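Local structure of dual specificity protein phosphatase 15 (Homo sapiens, 1YZ4) at residues K148-R151 against Q152-R156. The protein removes phosphate from phosphotyrosine, phosphoserine and phosphothreonine in proteins, this chain being its catalytic domain, and may act on MAPK13, ATF2, ERBB3, PDGFRB and SNX6. The protein carries 1 engineered substitution. Sequence-based numbering, arbitrary orientation.
Sequences KLRR and QLEER
Q152 N, L153 N, E154 N and E155 N each donate to the carbonyl oxygen four residues back, K148 to R151, in four successive i to i+4 bonds of helix 145-157, the last helix of this dual-specificity phosphatase domain. The second of these bonds, L153 N to L149 O at 2.8 Å, is the straightest, with an N-H...O angle of 166°. On the inner side of this amphipathic helix L149 and L153, one turn apart, pack against each other: the L149 methyl CD2 rests 3.6 Å from L153 CG, and both residues pack on I74 of helix 70-82, which L153 also meets at N75 and H78. The solvent side is polar. R151 sends CG anti to its own N (chi1 -179°), then bends about CB-CG and CG-CD, which brings NE to 2.8 Å from E155 OE2 in an i to i+4 salt bridge. The guanidinium and carboxylate planes are only 14° apart. E155 OE1, the other carboxylate oxygen, reaches R156 NH1 at 3.3 Å and lies at the edge of that guanidinium, in its plane, so one acidic group joins two arginines and would partly offset their charges. K148, fully extended, crosses the Q152 side chain at a slant, its CE 3.2 Å from NE2. R150 and E154 make a looser pair: the carboxylate meets the aliphatic part of the arginine, and R150 NE remains 4.9 Å from E154 OE2. The R151 guanidinium also touches the methylene part of its chain neighbour, NH2 lying 3.1 Å from Q152 CG.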
loop_
_atom_site.group_PDB
_atom_site.type_symbol
_atom_site.label_atom_id
_atom_site.label_comp_id
_atom_site.label_asym_id
_atom_site.label_seq_id
_atom_site.Cartn_x
_atom_site.Cartn_y
_atom_site.Cartn_z
ATOM N N LYS A 148 1.964 15.461 -9.742
ATOM C CA LYS A 148 2.008 15.087 -11.155
ATOM C C LYS A 148 1.260 13.776 -11.348
ATOM O O LYS A 148 0.485 13.610 -12.298
ATOM C CB LYS A 148 3.459 14.934 -11.630
ATOM C CG LYS A 148 3.585 14.607 -13.115
ATOM C CD LYS A 148 5.025 14.310 -13.545
ATOM C CE LYS A 148 5.093 13.995 -15.048
ATOM N NZ LYS A 148 6.477 13.697 -15.539
ATOM N N LEU A 149 1.484 12.845 -10.430
ATOM C CA LEU A 149 0.822 11.562 -10.513
ATOM C C LEU A 149 -0.691 11.709 -10.377
ATOM O O LEU A 149 -1.437 11.052 -11.102
ATOM C CB LEU A 149 1.354 10.621 -9.437
ATOM C CG LEU A 149 1.705 9.226 -9.958
ATOM C CD1 LEU A 149 2.168 8.362 -8.787
ATOM C CD2 LEU A 149 0.498 8.604 -10.666
ATOM N N ARG A 150 -1.152 12.569 -9.465
ATOM C CA ARG A 150 -2.593 12.742 -9.298
ATOM C C ARG A 150 -3.233 13.148 -10.628
ATOM O O ARG A 150 -4.254 12.584 -11.036
ATOM C CB ARG A 150 -2.932 13.796 -8.235
ATOM C CG ARG A 150 -4.333 13.580 -7.665
ATOM C CD ARG A 150 -5.112 14.851 -7.365
ATOM N NE ARG A 150 -4.743 15.500 -6.112
ATOM C CZ ARG A 150 -5.623 15.986 -5.236
ATOM N NH1 ARG A 150 -6.928 15.890 -5.469
ATOM N NH2 ARG A 150 -5.203 16.589 -4.131
ATOM N N ARG A 151 -2.628 14.124 -11.300
ATOM C CA ARG A 151 -3.134 14.581 -12.584
ATOM C C ARG A 151 -3.074 13.427 -13.599
ATOM O O ARG A 151 -4.000 13.234 -14.392
ATOM C CB ARG A 151 -2.300 15.764 -13.081
ATOM C CG ARG A 151 -2.751 16.345 -14.411
ATOM C CD ARG A 151 -1.534 16.656 -15.271
ATOM N NE ARG A 151 -0.850 15.434 -15.698
ATOM C CZ ARG A 151 0.456 15.347 -15.936
ATOM N NH1 ARG A 151 1.233 16.410 -15.785
ATOM N NH2 ARG A 151 0.987 14.196 -16.333
ATOM N N GLN A 152 -1.981 12.663 -13.563
ATOM C CA GLN A 152 -1.812 11.529 -14.467
ATOM C C GLN A 152 -2.914 10.487 -14.292
ATOM O O GLN A 152 -3.503 10.030 -15.272
ATOM C CB GLN A 152 -0.449 10.869 -14.247
ATOM C CG GLN A 152 0.633 11.341 -15.198
ATOM C CD GLN A 152 1.985 10.707 -14.908
ATOM O OE1 GLN A 152 2.100 9.484 -14.797
ATOM N NE2 GLN A 152 3.017 11.539 -14.789
ATOM N N LEU A 153 -3.194 10.114 -13.044
ATOM C CA LEU A 153 -4.227 9.119 -12.764
ATOM C C LEU A 153 -5.585 9.565 -13.297
ATOM O O LEU A 153 -6.380 8.748 -13.766
ATOM C CB LEU A 153 -4.332 8.860 -11.257
ATOM C CG LEU A 153 -3.113 8.225 -10.588
ATOM C CD1 LEU A 153 -3.265 8.311 -9.082
ATOM C CD2 LEU A 153 -2.950 6.783 -11.037
ATOM N N GLU A 154 -5.849 10.864 -13.211
ATOM C CA GLU A 154 -7.105 11.410 -13.694
ATOM C C GLU A 154 -7.180 11.173 -15.200
ATOM O O GLU A 154 -8.238 10.853 -15.739
ATOM C CB GLU A 154 -7.172 12.908 -13.391
ATOM C CG GLU A 154 -7.099 13.234 -11.905
ATOM C CD GLU A 154 -6.900 14.717 -11.638
ATOM O OE1 GLU A 154 -7.680 15.530 -12.172
ATOM O OE2 GLU A 154 -5.966 15.069 -10.888
ATOM N N GLU A 155 -6.042 11.318 -15.871
ATOM C CA GLU A 155 -5.976 11.120 -17.310
ATOM C C GLU A 155 -6.153 9.656 -17.690
ATOM O O GLU A 155 -6.961 9.333 -18.554
ATOM C CB GLU A 155 -4.638 11.630 -17.844
ATOM C CG GLU A 155 -4.546 13.138 -17.984
ATOM C CD GLU A 155 -3.111 13.603 -18.143
ATOM O OE1 GLU A 155 -2.318 12.870 -18.772
ATOM O OE2 GLU A 155 -2.773 14.700 -17.645
ATOM N N ARG A 156 -5.398 8.772 -17.042
ATOM C CA ARG A 156 -5.476 7.343 -17.329
ATOM C C ARG A 156 -6.789 6.665 -16.965
ATOM O O ARG A 156 -7.284 5.834 -17.719
ATOM C CB ARG A 156 -4.339 6.589 -16.630
ATOM C CG ARG A 156 -3.064 6.448 -17.454
ATOM C CD ARG A 156 -2.465 7.799 -17.765
ATOM N NE ARG A 156 -1.044 7.716 -18.077
ATOM C CZ ARG A 156 -0.285 8.771 -18.358
ATOM N NH1 ARG A 156 -0.817 9.986 -18.366
ATOM N NH2 ARG A 156 1.004 8.617 -18.626
#